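Local coordinates for protein allergen Aed a 2 (Aedes aegypti, PDB 3DXL) that binds and sequesters host biogenic amines and leukotrienes in two separate pockets, dampening the vertebrate response to blood feeding, at residues E7-I12 / N126-N131; G137-L142 / R147-S152; F156-Y161 / Q174-T179; E268-S271 / A275-L278. All blocks are in the same frame, centred on the assembly; numbering follows the deposited sequence.

Interaction 1 of 4, residues E7-I12 / N126-N131; sequences EEMLFI and NLFHGN
Met9 reaches from helix 6-20 to Phe128 and His129, the two residues that follow helix 121-127, and it illustrates how one flexible thioether can bridge a helix and the loop that leaves another. Its CB already lies against the Phe128 carbonyl, 3.5 Å from Phe128 O. The next carbon, Met9 CG, has two neighbours on the same side: it comes 3.4 Å from Phe128 O and 3.8 Å from His129 CD2, at the rim of the imidazole and near its plane. Bends at chi2 (-52°) and chi3 then fold the chain toward the benzyl group, so that Met9 SD stands 4.0 Å from Phe128 CD1. Met9 SD meets the edge of the Phe128 ring and not its face. At the tip, Met9 CE lies 4.1 Å from both Phe128 CD1 and Phe128 O. The imidazole itself is held by a hydrogen bond from His129 NE2 to Phe4 O and meets Tyr80 edge-to-face. The backbone takes a left-handed conformation at His129 (phi 65°) before Gly130, which binds leukotriene E4, and Asn131 then caps helix 132-142. The side chain of Phe128 lies about 4 Å from that of Trp37, another residue that binds leukotriene E4, which places this edge-on Met-aromatic contact beside the N-terminal lipid pocket.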
loop_
_atom_site.group_PDB
_atom_site.type_symbol
_atom_site.label_atom_id
_atom_site.label_comp_id
_atom_site.label_asym_id
_atom_site.label_seq_id
_atom_site.Cartn_x
_atom_site.Cartn_y
_atom_site.Cartn_z
ATOM N N GLU A 7 -6.474 3.043 -5.224
ATOM C CA GLU A 7 -5.060 3.043 -4.858
ATOM C C GLU A 7 -4.779 1.975 -3.811
ATOM O O GLU A 7 -3.747 1.295 -3.852
ATOM C CB GLU A 7 -4.659 4.424 -4.336
ATOM C CG GLU A 7 -3.187 4.546 -3.930
ATOM C CD GLU A 7 -2.878 3.995 -2.537
ATOM O OE1 GLU A 7 -3.780 3.945 -1.676
ATOM O OE2 GLU A 7 -1.698 3.668 -2.280
ATOM N N GLU A 8 -5.702 1.826 -2.870
ATOM C CA GLU A 8 -5.526 0.853 -1.802
ATOM C C GLU A 8 -5.550 -0.573 -2.336
ATOM O O GLU A 8 -4.779 -1.416 -1.883
ATOM C CB GLU A 8 -6.550 1.060 -0.690
ATOM C CG GLU A 8 -6.280 2.333 0.111
ATOM C CD GLU A 8 -7.380 2.689 1.081
ATOM O OE1 GLU A 8 -8.560 2.716 0.671
ATOM O OE2 GLU A 8 -7.073 2.995 2.252
ATOM N N MET A 9 -6.428 -0.839 -3.304
ATOM C CA MET A 9 -6.454 -2.156 -3.938
ATOM C C MET A 9 -5.239 -2.371 -4.830
ATOM O O MET A 9 -4.664 -3.454 -4.836
ATOM C CB MET A 9 -7.761 -2.397 -4.698
ATOM C CG MET A 9 -8.979 -2.438 -3.791
ATOM S SD MET A 9 -8.836 -3.588 -2.388
ATOM C CE MET A 9 -8.378 -5.107 -3.195
ATOM N N LEU A 10 -4.816 -1.324 -5.537
ATOM C CA LEU A 10 -3.619 -1.437 -6.359
ATOM C C LEU A 10 -2.416 -1.762 -5.469
ATOM O O LEU A 10 -1.577 -2.602 -5.812
ATOM C CB LEU A 10 -3.365 -0.155 -7.159
ATOM C CG LEU A 10 -2.180 -0.194 -8.128
ATOM C CD1 LEU A 10 -2.379 -1.210 -9.276
ATOM C CD2 LEU A 10 -1.940 1.197 -8.668
ATOM N N PHE A 11 -2.328 -1.096 -4.314
ATOM C CA PHE A 11 -1.256 -1.385 -3.379
ATOM C C PHE A 11 -1.285 -2.857 -2.953
ATOM O O PHE A 11 -0.252 -3.524 -2.951
ATOM C CB PHE A 11 -1.322 -0.483 -2.152
ATOM C CG PHE A 11 -0.223 -0.754 -1.186
ATOM C CD1 PHE A 11 1.056 -0.254 -1.416
ATOM C CD2 PHE A 11 -0.439 -1.560 -0.080
ATOM C CE1 PHE A 11 2.103 -0.544 -0.541
ATOM C CE2 PHE A 11 0.595 -1.852 0.804
ATOM C CZ PHE A 11 1.869 -1.338 0.570
ATOM N N ILE A 12 -2.460 -3.345 -2.569
ATOM C CA ILE A 12 -2.606 -4.743 -2.157
ATOM C C ILE A 12 -2.184 -5.714 -3.256
ATOM O O ILE A 12 -1.367 -6.606 -3.028
ATOM C CB ILE A 12 -4.053 -5.047 -1.680
ATOM C CG1 ILE A 12 -4.310 -4.367 -0.332
ATOM C CG2 ILE A 12 -4.288 -6.564 -1.595
ATOM C CD1 ILE A 12 -5.767 -4.357 0.107
ATOM N N ASN A 126 -15.225 -6.134 -10.239
ATOM C CA ASN A 126 -15.842 -4.813 -10.289
ATOM C C ASN A 126 -15.813 -4.092 -8.949
ATOM O O ASN A 126 -15.484 -2.901 -8.878
ATOM C CB ASN A 126 -17.278 -4.909 -10.801
ATOM C CG ASN A 126 -17.352 -5.224 -12.280
ATOM O OD1 ASN A 126 -16.344 -5.342 -12.963
ATOM N ND2 ASN A 126 -18.576 -5.374 -12.782
ATOM N N LEU A 127 -16.145 -4.808 -7.884
ATOM C CA LEU A 127 -16.273 -4.209 -6.560
ATOM C C LEU A 127 -14.951 -3.728 -5.983
ATOM O O LEU A 127 -14.913 -2.719 -5.268
ATOM C CB LEU A 127 -16.895 -5.219 -5.605
ATOM C CG LEU A 127 -17.522 -4.741 -4.303
ATOM C CD1 LEU A 127 -18.543 -3.651 -4.567
ATOM C CD2 LEU A 127 -18.205 -5.918 -3.635
ATOM N N PHE A 128 -13.889 -4.474 -6.262
ATOM C CA PHE A 128 -12.590 -4.227 -5.656
ATOM C C PHE A 128 -11.605 -3.597 -6.632
ATOM O O PHE A 128 -10.388 -3.806 -6.540
ATOM C CB PHE A 128 -12.062 -5.504 -5.020
ATOM C CG PHE A 128 -12.761 -5.858 -3.752
ATOM C CD1 PHE A 128 -12.443 -5.201 -2.564
ATOM C CD2 PHE A 128 -13.769 -6.818 -3.734
ATOM C CE1 PHE A 128 -13.094 -5.507 -1.377
ATOM C CE2 PHE A 128 -14.428 -7.127 -2.552
ATOM C CZ PHE A 128 -14.093 -6.478 -1.369
ATOM N N HIS A 129 -12.143 -2.792 -7.548
ATOM C CA HIS A 129 -11.337 -1.884 -8.394
ATOM C C HIS A 129 -10.398 -2.628 -9.334
ATOM O O HIS A 129 -9.274 -2.178 -9.591
ATOM C CB HIS A 129 -10.585 -0.827 -7.560
ATOM C CG HIS A 129 -11.464 -0.083 -6.614
ATOM N ND1 HIS A 129 -12.570 0.632 -7.029
ATOM C CD2 HIS A 129 -11.400 0.059 -5.271
ATOM C CE1 HIS A 129 -13.154 1.177 -5.975
ATOM N NE2 HIS A 129 -12.460 0.849 -4.898
ATOM N N GLY A 130 -10.876 -3.763 -9.842
ATOM C CA GLY A 130 -10.175 -4.538 -10.848
ATOM C C GLY A 130 -10.701 -4.321 -12.255
ATOM O O GLY A 130 -10.068 -4.747 -13.214
ATOM N N ASN A 131 -11.858 -3.671 -12.385
ATOM C CA ASN A 131 -12.426 -3.375 -13.700
ATOM C C ASN A 131 -11.739 -2.135 -14.264
ATOM O O ASN A 131 -11.890 -1.037 -13.732
ATOM C CB ASN A 131 -13.945 -3.182 -13.607
ATOM C CG ASN A 131 -14.600 -2.934 -14.960
ATOM O OD1 ASN A 131 -14.168 -2.080 -15.730
ATOM N ND2 ASN A 131 -15.657 -3.684 -15.247
#

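Interaction 2 of 4, residues G137-L142 / R147-S152; sequences GLYEKL and RQKKQS
With CG of Tyr139 turned anti to its carbonyl carbon (chi1 -86°) and Gln148 bent at chi2 (-78°), the phenol of one and the amide of the other pass alongside each other in opposite directions. The amide thereby reaches back to the helix: Gln148 NE2 donates to Tyr139 O at 3.0 Å in a nearly straight bond, and the same nitrogen also serves Gly143 O. The amide oxygen, Gln148 OE1, lies 3.5 Å from Tyr139 CB. Farther along the ring, the aliphatic part of Lys149 crosses at roughly a right angle, Lys149 CG being 3.8 Å from Tyr139 CE2. Arg147 O comes to the ring edge at Tyr139 CE1, 3.6 Å away. The phenol hydroxyl is joined to Arg147 through one water, which lies 2.9 Å from Tyr139 OH, donates to Arg147 O and accepts from Arg147 NH2. Arg147 NE in turn donates to the backbone oxygen of Gln151, the last residue of the type II turn that begins at Gln148. A side-chain amide and a water thus tie this loop to helix 132-142, while the methylenes of Lys149, a residue that binds leukotriene E4, pack obliquely against the phenol.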
loop_
_atom_site.group_PDB
_atom_site.type_symbol
_atom_site.label_atom_id
_atom_site.label_comp_id
_atom_site.label_asym_id
_atom_site.label_seq_id
_atom_site.Cartn_x
_atom_site.Cartn_y
_atom_site.Cartn_z
ATOM N N GLY A 137 -12.607 5.659 -14.671
ATOM C CA GLY A 137 -13.602 6.684 -14.387
ATOM C C GLY A 137 -13.528 7.196 -12.965
ATOM O O GLY A 137 -13.658 8.390 -12.723
ATOM N N LEU A 138 -13.333 6.291 -12.016
ATOM C CA LEU A 138 -13.192 6.683 -10.616
ATOM C C LEU A 138 -11.937 7.535 -10.376
ATOM O O LEU A 138 -12.001 8.565 -9.689
ATOM C CB LEU A 138 -13.197 5.457 -9.713
ATOM C CG LEU A 138 -13.361 5.631 -8.202
ATOM C CD1 LEU A 138 -14.396 6.691 -7.828
ATOM C CD2 LEU A 138 -13.722 4.296 -7.576
ATOM N N TYR A 139 -10.810 7.140 -10.966
ATOM C CA TYR A 139 -9.596 7.953 -10.839
ATOM C C TYR A 139 -9.806 9.362 -11.386
ATOM O O TYR A 139 -9.288 10.325 -10.834
ATOM C CB TYR A 139 -8.417 7.301 -11.552
ATOM C CG TYR A 139 -7.636 6.285 -10.754
ATOM C CD1 TYR A 139 -6.953 6.647 -9.587
ATOM C CD2 TYR A 139 -7.529 4.968 -11.194
ATOM C CE1 TYR A 139 -6.203 5.708 -8.867
ATOM C CE2 TYR A 139 -6.785 4.022 -10.484
ATOM C CZ TYR A 139 -6.127 4.400 -9.319
ATOM O OH TYR A 139 -5.379 3.483 -8.603
ATOM N N GLU A 140 -10.556 9.488 -12.475
ATOM C CA GLU A 140 -10.846 10.801 -13.046
ATOM C C GLU A 140 -11.719 11.636 -12.107
ATOM O O GLU A 140 -11.446 12.819 -11.891
ATOM C CB GLU A 140 -11.477 10.660 -14.438
ATOM C CG GLU A 140 -10.528 10.036 -15.455
ATOM C CD GLU A 140 -10.830 10.371 -16.911
ATOM O OE1 GLU A 140 -11.997 10.674 -17.255
ATOM O OE2 GLU A 140 -9.878 10.312 -17.722
ATOM N N LYS A 141 -12.751 11.018 -11.536
ATOM C CA LYS A 141 -13.605 11.688 -10.550
ATOM C C LYS A 141 -12.795 12.206 -9.363
ATOM O O LYS A 141 -12.957 13.345 -8.928
ATOM C CB LYS A 141 -14.712 10.745 -10.053
ATOM C CG LYS A 141 -15.890 10.593 -11.020
ATOM C CD LYS A 141 -17.062 9.878 -10.354
ATOM C CE LYS A 141 -18.289 9.784 -11.263
ATOM N NZ LYS A 141 -18.918 11.112 -11.515
ATOM N N LEU A 142 -11.908 11.364 -8.851
ATOM C CA LEU A 142 -11.117 11.718 -7.675
ATOM C C LEU A 142 -9.993 12.717 -7.956
ATOM O O LEU A 142 -9.709 13.571 -7.117
ATOM C CB LEU A 142 -10.599 10.453 -6.992
ATOM C CG LEU A 142 -11.696 9.542 -6.423
ATOM C CD1 LEU A 142 -11.136 8.167 -6.102
ATOM C CD2 LEU A 142 -12.367 10.159 -5.204
ATOM N N ARG A 147 -3.898 9.494 -4.854
ATOM C CA ARG A 147 -2.684 9.234 -5.605
ATOM C C ARG A 147 -3.073 8.495 -6.899
ATOM O O ARG A 147 -3.778 7.473 -6.872
ATOM C CB ARG A 147 -1.711 8.410 -4.777
ATOM C CG ARG A 147 -0.444 8.002 -5.496
ATOM C CD ARG A 147 -0.544 6.603 -6.088
ATOM N NE ARG A 147 0.691 6.272 -6.794
ATOM C CZ ARG A 147 0.830 5.245 -7.625
ATOM N NH1 ARG A 147 1.997 5.040 -8.219
ATOM N NH2 ARG A 147 -0.192 4.406 -7.840
ATOM N N GLN A 148 -2.612 9.011 -8.031
ATOM C CA GLN A 148 -2.950 8.473 -9.351
ATOM C C GLN A 148 -1.945 7.416 -9.767
ATOM O O GLN A 148 -0.828 7.355 -9.246
ATOM C CB GLN A 148 -2.983 9.599 -10.389
ATOM C CG GLN A 148 -4.067 10.629 -10.157
ATOM C CD GLN A 148 -5.439 10.162 -10.599
ATOM O OE1 GLN A 148 -5.577 9.410 -11.569
ATOM N NE2 GLN A 148 -6.462 10.612 -9.892
ATOM N N LYS A 149 -2.333 6.556 -10.701
ATOM C CA LYS A 149 -1.381 5.584 -11.216
ATOM C C LYS A 149 -0.161 6.305 -11.773
ATOM O O LYS A 149 -0.283 7.338 -12.432
ATOM C CB LYS A 149 -2.033 4.694 -12.277
ATOM C CG LYS A 149 -3.161 3.839 -11.712
ATOM C CD LYS A 149 -3.778 2.910 -12.746
ATOM C CE LYS A 149 -3.000 1.620 -12.843
ATOM N NZ LYS A 149 -3.730 0.661 -13.708
ATOM N N LYS A 150 1.012 5.755 -11.478
ATOM C CA LYS A 150 2.303 6.271 -11.942
ATOM C C LYS A 150 2.702 7.605 -11.288
ATOM O O LYS A 150 3.628 8.282 -11.761
ATOM C CB LYS A 150 2.361 6.365 -13.477
ATOM C CG LYS A 150 2.011 5.071 -14.225
ATOM C CD LYS A 150 3.049 3.963 -14.033
ATOM C CE LYS A 150 4.381 4.280 -14.728
ATOM N NZ LYS A 150 4.278 4.463 -16.211
ATOM N N GLN A 151 2.038 7.962 -10.189
ATOM C CA GLN A 151 2.361 9.193 -9.469
ATOM C C GLN A 151 3.134 8.884 -8.184
ATOM O O GLN A 151 2.718 8.061 -7.382
ATOM C CB GLN A 151 1.093 9.988 -9.151
ATOM C CG GLN A 151 1.382 11.303 -8.434
ATOM C CD GLN A 151 0.133 12.088 -8.096
ATOM O OE1 GLN A 151 -0.937 11.521 -7.849
ATOM N NE2 GLN A 151 0.275 13.416 -8.052
ATOM N N SER A 152 4.265 9.555 -7.982
ATOM C CA SER A 152 4.939 9.483 -6.690
ATOM C C SER A 152 3.947 9.750 -5.564
ATOM O O SER A 152 3.216 10.747 -5.608
ATOM C CB SER A 152 6.017 10.550 -6.636
ATOM O OG SER A 152 6.487 10.720 -5.309
HETATM O O HOH W 1 -3.046 4.752 -7.444
#

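Interaction 3 of 4, residues F156-Y161 / Q174-T179; sequences FCENKY and QIRQYT
Glu158 and Arg176 form a side-on bidentate salt bridge that joins helix 153-161 to the end of the short helix beginning at residue 172, and it is a clear example of matched donors and acceptors. Both carboxylate oxygens are engaged. Arg176 NH2 donates to Glu158 OE1 at 2.8 Å, and Arg176 NE donates to Glu158 OE2 at 2.9 Å. Each oxygen is met on its syn side, and the two flat groups lie only 12° from coplanar, so the pair of bonds fixes the rotation of each group. Neither chain needs to fold for this: Glu158 is extended beyond CG and Arg176 from CG to NE, and they meet at about a right angle. Behind the arginine the chain ends its helix with a Schellman motif, in which Thr179 N reaches Gln174 O and Tyr178 N reaches Ile175 O, with Tyr178 at positive phi. The hydroxyl of Tyr178 is hydrogen-bonded to Asp265. Glu158, Arg176 and Asp265 all bind noradrenaline, as does His189, whose side chain is about 4 Å from that of Glu158, which places the salt bridge among the residues of the amine pocket. A Tris molecule, probably from the crystallisation liquor, is hydrogen-bonded through its amine to Arg176 O. Arg176 CG also lies 3.6 Å from Glu158 OE2, the oxygen that NE engages.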
loop_
_atom_site.group_PDB
_atom_site.type_symbol
_atom_site.label_atom_id
_atom_site.label_comp_id
_atom_site.label_asym_id
_atom_site.label_seq_id
_atom_site.Cartn_x
_atom_site.Cartn_y
_atom_site.Cartn_z
ATOM N N PHE A 156 1.982 13.330 -4.609
ATOM C CA PHE A 156 0.550 13.427 -4.334
ATOM C C PHE A 156 0.298 14.246 -3.062
ATOM O O PHE A 156 -0.522 15.166 -3.067
ATOM C CB PHE A 156 -0.079 12.026 -4.235
ATOM C CG PHE A 156 -1.379 11.996 -3.461
ATOM C CD1 PHE A 156 -2.543 12.562 -3.984
ATOM C CD2 PHE A 156 -1.424 11.437 -2.191
ATOM C CE1 PHE A 156 -3.716 12.569 -3.237
ATOM C CE2 PHE A 156 -2.605 11.428 -1.450
ATOM C CZ PHE A 156 -3.748 11.998 -1.976
ATOM N N CYS A 157 1.004 13.913 -1.981
ATOM C CA CYS A 157 0.826 14.617 -0.717
ATOM C C CYS A 157 1.300 16.068 -0.824
ATOM O O CYS A 157 0.599 16.999 -0.392
ATOM C CB CYS A 157 1.569 13.901 0.405
ATOM S SG CYS A 157 0.925 12.249 0.771
ATOM N N GLU A 158 2.480 16.258 -1.411
ATOM C CA GLU A 158 3.034 17.606 -1.590
ATOM C C GLU A 158 2.042 18.501 -2.321
ATOM O O GLU A 158 1.860 19.665 -1.954
ATOM C CB GLU A 158 4.298 17.544 -2.422
ATOM C CG GLU A 158 5.494 16.980 -1.713
ATOM C CD GLU A 158 6.704 16.903 -2.615
ATOM O OE1 GLU A 158 6.554 16.986 -3.847
ATOM O OE2 GLU A 158 7.822 16.764 -2.092
ATOM N N ASN A 159 1.409 17.966 -3.368
ATOM C CA ASN A 159 0.509 18.777 -4.177
ATOM C C ASN A 159 -0.772 19.135 -3.436
ATOM O O ASN A 159 -1.357 20.188 -3.687
ATOM C CB ASN A 159 0.203 18.083 -5.499
ATOM C CG ASN A 159 1.411 17.984 -6.405
ATOM O OD1 ASN A 159 2.445 18.628 -6.172
ATOM N ND2 ASN A 159 1.291 17.192 -7.459
ATOM N N LYS A 160 -1.190 18.279 -2.513
ATOM C CA LYS A 160 -2.355 18.535 -1.692
ATOM C C LYS A 160 -2.088 19.627 -0.657
ATOM O O LYS A 160 -2.916 20.513 -0.447
ATOM C CB LYS A 160 -2.761 17.227 -1.012
ATOM C CG LYS A 160 -3.990 17.266 -0.158
ATOM C CD LYS A 160 -4.372 15.854 0.256
ATOM C CE LYS A 160 -5.526 15.867 1.234
ATOM N NZ LYS A 160 -5.779 14.496 1.743
ATOM N N TYR A 161 -0.924 19.574 -0.014
ATOM C CA TYR A 161 -0.665 20.452 1.126
ATOM C C TYR A 161 0.168 21.687 0.796
ATOM O O TYR A 161 0.067 22.693 1.499
ATOM C CB TYR A 161 -0.069 19.659 2.294
ATOM C CG TYR A 161 -1.044 18.622 2.793
ATOM C CD1 TYR A 161 -2.155 18.994 3.556
ATOM C CD2 TYR A 161 -0.893 17.276 2.469
ATOM C CE1 TYR A 161 -3.069 18.054 3.989
ATOM C CE2 TYR A 161 -1.813 16.326 2.908
ATOM C CZ TYR A 161 -2.893 16.723 3.664
ATOM O OH TYR A 161 -3.806 15.781 4.101
ATOM N N GLN A 174 12.745 23.022 1.736
ATOM C CA GLN A 174 13.198 22.563 3.043
ATOM C C GLN A 174 12.671 21.157 3.344
ATOM O O GLN A 174 13.402 20.321 3.886
ATOM C CB GLN A 174 12.758 23.547 4.129
ATOM C CG GLN A 174 13.417 24.933 4.041
ATOM C CD GLN A 174 12.703 25.876 3.083
ATOM O OE1 GLN A 174 11.484 26.058 3.161
ATOM N NE2 GLN A 174 13.459 26.481 2.173
ATOM N N ILE A 175 11.409 20.901 2.995
ATOM C CA ILE A 175 10.778 19.624 3.291
ATOM C C ILE A 175 11.529 18.465 2.625
ATOM O O ILE A 175 11.798 17.433 3.260
ATOM C CB ILE A 175 9.283 19.666 2.904
ATOM C CG1 ILE A 175 8.524 20.544 3.903
ATOM C CG2 ILE A 175 8.676 18.257 2.857
ATOM C CD1 ILE A 175 7.147 20.966 3.449
ATOM N N ARG A 176 11.923 18.656 1.370
ATOM C CA ARG A 176 12.590 17.603 0.611
ATOM C C ARG A 176 14.019 17.377 1.083
ATOM O O ARG A 176 14.628 16.361 0.747
ATOM C CB ARG A 176 12.576 17.905 -0.883
ATOM C CG ARG A 176 11.205 17.803 -1.517
ATOM C CD ARG A 176 11.329 17.924 -3.009
ATOM N NE ARG A 176 10.034 17.810 -3.677
ATOM C CZ ARG A 176 9.868 17.854 -4.994
ATOM N NH1 ARG A 176 10.915 18.002 -5.798
ATOM N NH2 ARG A 176 8.650 17.744 -5.509
ATOM N N GLN A 177 14.541 18.324 1.861
ATOM C CA GLN A 177 15.869 18.187 2.473
ATOM C C GLN A 177 15.787 17.706 3.926
ATOM O O GLN A 177 16.735 17.857 4.709
ATOM C CB GLN A 177 16.657 19.497 2.358
ATOM C CG GLN A 177 16.963 19.902 0.920
ATOM C CD GLN A 177 17.751 21.187 0.834
ATOM O OE1 GLN A 177 18.968 21.198 1.022
ATOM N NE2 GLN A 177 17.059 22.281 0.554
ATOM N N TYR A 178 14.648 17.114 4.276
ATOM C CA TYR A 178 14.450 16.486 5.595
ATOM C C TYR A 178 14.427 17.466 6.769
ATOM O O TYR A 178 14.703 17.089 7.899
ATOM C CB TYR A 178 15.453 15.340 5.843
ATOM C CG TYR A 178 15.171 14.124 4.987
ATOM C CD1 TYR A 178 14.186 13.201 5.351
ATOM C CD2 TYR A 178 15.872 13.904 3.808
ATOM C CE1 TYR A 178 13.912 12.092 4.567
ATOM C CE2 TYR A 178 15.605 12.796 3.004
ATOM C CZ TYR A 178 14.625 11.882 3.402
ATOM O OH TYR A 178 14.332 10.761 2.640
ATOM N N THR A 179 14.080 18.721 6.506
ATOM C CA THR A 179 13.781 19.652 7.586
ATOM C C THR A 179 12.432 19.277 8.192
ATOM O O THR A 179 11.430 19.145 7.480
ATOM C CB THR A 179 13.784 21.105 7.092
ATOM O OG1 THR A 179 15.129 21.460 6.780
ATOM C CG2 THR A 179 13.268 22.059 8.153
#

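Interaction 4 of 4, residues E268-S271 / A275-L278; sequences EVRS and AFNL
After helix 257-271 the chain turns so that the CA atoms of Arg270 and Phe276 come 5.9 Å apart, and a type I turn runs from Ala275 to Leu278, closed by Leu278 N on Ala275 O. Across this short gap the main meeting is a CH-pi contact. Phe276 has its CG anti to the backbone N (chi1 -173°), which carries the ring over to the arginine stem, and Arg270 CG sits over the centre of the Phe276 ring, 3.6 Å from the centroid and 12° off the normal. Arg270 CD lies toward the rim, 3.8 Å from Phe276 CD2, before the chain bends at chi3. The guanidinium is therefore not stacked on the phenyl; its plane is steeply inclined to the ring, and NH2 forms a salt bridge with Asp214. Val269 adds a looser apolar touch, Val269 CG1 lying 4.1 Å from Phe276 CE1. Asn277 ND2 comes 4.2 Å from Arg270 CD, but the polar bonds of the amide lie outside: OD1 accepts from Gln282 N, and ND2 makes a weak bond to Glu18 OE2. On the helix itself, Ser271 OG donates to Glu268 O at 2.8 Å and also bonds Tyr153 N. Glu268 binds noradrenaline, so this CH-pi contact between an arginine stem and a phenyl face lies at the end of a helix that contributes to the C-terminal amine pocket.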
loop_
_atom_site.group_PDB
_atom_site.type_symbol
_atom_site.label_atom_id
_atom_site.label_comp_id
_atom_site.label_asym_id
_atom_site.label_seq_id
_atom_site.Cartn_x
_atom_site.Cartn_y
_atom_site.Cartn_z
ATOM N N GLU A 268 10.322 6.432 -2.015
ATOM C CA GLU A 268 9.662 7.430 -2.859
ATOM C C GLU A 268 9.755 7.035 -4.337
ATOM O O GLU A 268 8.772 7.136 -5.081
ATOM C CB GLU A 268 10.253 8.827 -2.639
ATOM C CG GLU A 268 9.516 9.950 -3.401
ATOM C CD GLU A 268 9.921 10.104 -4.874
ATOM O OE1 GLU A 268 11.091 9.834 -5.216
ATOM O OE2 GLU A 268 9.060 10.510 -5.690
ATOM N N VAL A 269 10.936 6.601 -4.762
ATOM C CA VAL A 269 11.153 6.177 -6.136
ATOM C C VAL A 269 10.215 5.022 -6.495
ATOM O O VAL A 269 9.531 5.041 -7.528
ATOM C CB VAL A 269 12.629 5.777 -6.374
ATOM C CG1 VAL A 269 12.806 5.112 -7.737
ATOM C CG2 VAL A 269 13.532 7.006 -6.279
ATOM N N ARG A 270 10.159 4.014 -5.631
ATOM C CA ARG A 270 9.331 2.846 -5.897
ATOM C C ARG A 270 7.839 3.176 -5.820
ATOM O O ARG A 270 7.024 2.512 -6.480
ATOM C CB ARG A 270 9.723 1.694 -4.975
ATOM C CG ARG A 270 11.114 1.165 -5.303
ATOM C CD ARG A 270 11.502 -0.051 -4.492
ATOM N NE ARG A 270 11.818 0.332 -3.121
ATOM C CZ ARG A 270 11.026 0.113 -2.072
ATOM N NH1 ARG A 270 9.858 -0.508 -2.225
ATOM N NH2 ARG A 270 11.398 0.521 -0.862
ATOM N N SER A 271 7.466 4.209 -5.060
ATOM C CA SER A 271 6.056 4.612 -4.964
ATOM C C SER A 271 5.540 5.196 -6.273
ATOM O O SER A 271 4.329 5.304 -6.472
ATOM C CB SER A 271 5.797 5.601 -3.823
ATOM O OG SER A 271 6.149 6.930 -4.191
ATOM N N ALA A 275 3.982 -1.375 -9.542
ATOM C CA ALA A 275 4.539 -2.588 -10.150
ATOM C C ALA A 275 6.053 -2.527 -10.415
ATOM O O ALA A 275 6.573 -3.324 -11.195
ATOM C CB ALA A 275 3.786 -2.929 -11.438
ATOM N N PHE A 276 6.754 -1.598 -9.749
ATOM C CA PHE A 276 8.214 -1.395 -9.875
ATOM C C PHE A 276 9.033 -2.684 -10.017
ATOM O O PHE A 276 9.884 -2.796 -10.903
ATOM C CB PHE A 276 8.703 -0.600 -8.662
ATOM C CG PHE A 276 10.145 -0.174 -8.730
ATOM C CD1 PHE A 276 10.490 1.041 -9.307
ATOM C CD2 PHE A 276 11.150 -0.968 -8.187
ATOM C CE1 PHE A 276 11.815 1.456 -9.349
ATOM C CE2 PHE A 276 12.485 -0.556 -8.234
ATOM C CZ PHE A 276 12.808 0.655 -8.815
ATOM N N ASN A 277 8.788 -3.641 -9.124
ATOM C CA ASN A 277 9.578 -4.867 -9.056
ATOM C C ASN A 277 8.944 -6.081 -9.715
ATOM O O ASN A 277 9.492 -7.184 -9.613
ATOM C CB ASN A 277 9.900 -5.195 -7.596
ATOM C CG ASN A 277 11.115 -4.444 -7.081
ATOM O OD1 ASN A 277 12.098 -4.290 -7.796
ATOM N ND2 ASN A 277 11.065 -4.010 -5.823
ATOM N N LEU A 278 7.808 -5.900 -10.386
ATOM C CA LEU A 278 7.049 -7.071 -10.832
ATOM C C LEU A 278 7.622 -7.797 -12.056
ATOM O O LEU A 278 7.805 -9.011 -12.004
ATOM C CB LEU A 278 5.549 -6.780 -10.963
ATOM C CG LEU A 278 4.876 -6.225 -9.704
ATOM C CD1 LEU A 278 3.367 -6.201 -9.883
ATOM C CD2 LEU A 278 5.251 -7.003 -8.464
#

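Interaction 1 is buried throughout and relies on sulfur, a carbonyl oxygen and ring edges. Interactions 2, 3 and 4 are partly buried: interaction 4 is likewise apolar across its gap, while interaction 2 uses an amide bond and a water and interaction 3 a salt bridge. Interactions 1 and 2 sit side by side: His129 packs on Leu138, and Glu7 and Leu10 on Arg147. Interaction 2 also touches interaction 3, Phe156 lying against Arg147, and interaction 4, where Ser152 OG makes a probable hydrogen bond to Glu268 OE2. The loop 147-152 thus adjoins all three others. Interactions 3 and 4 contain residues that bind noradrenaline; interactions 1 and 2 hold residues that bind leukotriene E4.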